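Local coordinates for protein CG1507-PB, isoform B (PDB 5FGO) that probably binds purine-rich single-stranded DNA and RNA as a Pur-alpha protein, of which this chain is the third PUR repeat, a module that pairs with a second copy, at residues G32-R36 against G37-R41. Sequence-based numbering, arbitrary orientation.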
loop_
_atom_site.group_PDB
_atom_site.type_symbol
_atom_site.label_atom_id
_atom_site.label_comp_id
_atom_site.label_asym_id
_atom_site.label_seq_id
_atom_site.Cartn_x
_atom_site.Cartn_y
_atom_site.Cartn_z
ATOM N N GLY B 32 -6.928 -2.547 11.702
ATOM C CA GLY B 32 -7.855 -2.010 12.684
ATOM C C GLY B 32 -9.290 -2.119 12.198
ATOM O O GLY B 32 -9.537 -2.506 11.045
ATOM N N GLN B 33 -10.245 -1.805 13.070
ATOM C CA GLN B 33 -11.637 -1.844 12.646
ATOM C C GLN B 33 -12.500 -0.845 13.426
ATOM O O GLN B 33 -12.339 -0.676 14.631
ATOM C CB GLN B 33 -12.237 -3.255 12.770
ATOM C CG GLN B 33 -12.581 -3.704 14.168
ATOM C CD GLN B 33 -13.367 -5.001 14.184
ATOM O OE1 GLN B 33 -13.452 -5.700 13.174
ATOM N NE2 GLN B 33 -13.984 -5.307 15.321
ATOM N N ASN B 34 -13.378 -0.148 12.721
ATOM C CA ASN B 34 -14.400 0.681 13.359
ATOM C C ASN B 34 -15.788 0.311 12.817
ATOM O O ASN B 34 -15.943 -0.734 12.171
ATOM C CB ASN B 34 -14.081 2.162 13.189
ATOM C CG ASN B 34 -13.876 2.542 11.772
ATOM O OD1 ASN B 34 -14.731 2.289 10.926
ATOM N ND2 ASN B 34 -12.704 3.087 11.473
ATOM N N ASN B 35 -16.786 1.149 13.071
ATOM C CA ASN B 35 -18.142 0.857 12.603
ATOM C C ASN B 35 -18.270 0.656 11.086
ATOM O O ASN B 35 -19.045 -0.194 10.644
ATOM C CB ASN B 35 -19.114 1.953 13.070
ATOM C CG ASN B 35 -19.279 1.974 14.585
ATOM O OD1 ASN B 35 -18.988 0.992 15.260
ATOM N ND2 ASN B 35 -19.772 3.080 15.119
ATOM N N ARG B 36 -17.533 1.403 10.278
ATOM C CA ARG B 36 -17.616 1.134 8.857
ATOM C C ARG B 36 -16.793 -0.101 8.492
ATOM O O ARG B 36 -16.993 -0.680 7.432
ATOM C CB ARG B 36 -17.230 2.339 8.004
ATOM C CG ARG B 36 -18.254 3.463 8.053
ATOM C CD ARG B 36 -17.823 4.603 7.171
ATOM N NE ARG B 36 -16.567 5.173 7.625
ATOM C CZ ARG B 36 -15.886 6.099 6.963
ATOM N NH1 ARG B 36 -16.331 6.569 5.797
ATOM N NH2 ARG B 36 -14.742 6.542 7.468
ATOM N N GLY B 37 -15.846 -0.498 9.333
ATOM C CA GLY B 37 -15.218 -1.785 9.088
ATOM C C GLY B 37 -13.741 -1.956 9.314
ATOM O O GLY B 37 -13.092 -1.169 10.002
ATOM N N VAL B 38 -13.218 -3.005 8.691
ATOM C CA VAL B 38 -11.819 -3.388 8.814
ATOM C C VAL B 38 -10.934 -2.690 7.769
ATOM O O VAL B 38 -11.271 -2.621 6.589
ATOM C CB VAL B 38 -11.696 -4.924 8.656
ATOM C CG1 VAL B 38 -10.251 -5.369 8.595
ATOM C CG2 VAL B 38 -12.424 -5.618 9.779
ATOM N N TYR B 39 -9.765 -2.228 8.191
ATOM C CA TYR B 39 -8.875 -1.537 7.276
ATOM C C TYR B 39 -7.404 -1.903 7.514
ATOM O O TYR B 39 -7.037 -2.426 8.579
ATOM C CB TYR B 39 -9.070 -0.024 7.407
ATOM C CG TYR B 39 -8.758 0.516 8.794
ATOM C CD1 TYR B 39 -7.454 0.802 9.181
ATOM C CD2 TYR B 39 -9.770 0.697 9.730
ATOM C CE1 TYR B 39 -7.178 1.283 10.460
ATOM C CE2 TYR B 39 -9.506 1.166 10.998
ATOM C CZ TYR B 39 -8.215 1.467 11.359
ATOM O OH TYR B 39 -7.972 1.938 12.628
HETATM N N MSE B 40 -6.579 -1.615 6.505
HETATM C CA MSE B 40 -5.135 -1.766 6.588
HETATM C C MSE B 40 -4.451 -0.393 6.512
HETATM O O MSE B 40 -4.614 0.341 5.542
HETATM C CB MSE B 40 -4.611 -2.665 5.463
HETATM C CG MSE B 40 -3.141 -3.017 5.612
HETATM SE SE MSE B 40 -2.317 -3.734 4.020
HETATM C CE MSE B 40 -3.523 -5.221 3.828
ATOM N N ARG B 41 -3.690 -0.050 7.544
ATOM C CA ARG B 41 -2.897 1.158 7.525
ATOM C C ARG B 41 -1.485 0.808 7.101
ATOM O O ARG B 41 -0.856 -0.054 7.697
ATOM C CB ARG B 41 -2.892 1.829 8.893
ATOM C CG ARG B 41 -2.138 3.156 8.935
ATOM C CD ARG B 41 -2.187 3.756 10.328
ATOM N NE ARG B 41 -1.371 2.956 11.249
ATOM C CZ ARG B 41 -1.276 3.148 12.567
ATOM N NH1 ARG B 41 -1.927 4.150 13.154
ATOM N NH2 ARG B 41 -0.512 2.337 13.302
#
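Tyr39 lays its ring over Gly32, its partner on the neighbouring antiparallel strand, with Gly32 CA 4.0 Å from the ring centroid in a CH-pi contact over the face. The ring gets there because chi1 of 61° sets CG between the backbone N and the carbonyl carbon, turning the ring toward strand 25-34, where it lies over the backbone of Gly32. The bare glycine backbone rests against the ring, Gly32 O sitting 3.5 Å above the Tyr39 ring plane and offset toward its rim. With an alanine in place of Tyr39, the Gly32 backbone would probably lose its aromatic cover, and the Asn34 amide, whose ND2 lies 3.8 Å from Tyr39 CE2, the ring it crosses.

At the same pair, two backbone hydrogen bonds fix the register, Tyr39 N to Gly32 O at 2.9 Å and Gly32 N to Tyr39 O at 3.1 Å. On the other face of the sheet, at the non-hydrogen-bonded pair, the extended Gln33 side chain crosses Val38, OE1 coming within 3.5 Å of Val38 CG2. Nearer the turn, Asn34 N donates to Gly37 O at 2.9 Å. Asn34 OD1 curls back over the loop and accepts weak bonds from Arg36 N, at 3.0 Å, and from Gly37 N. The modelled backbone angles of Gly37 call for glycine.

Further out, Tyr39 also touches Thr54 of strand 49-56 and Val38 packs on Ile31, while Met40, a selenomethionine, meets Tyr70 of the second subunit. The whole is a tight beta hairpin, with Asn35 and Arg36 at its turn, joining the two central strands of the four-stranded antiparallel sheet of a PUR repeat.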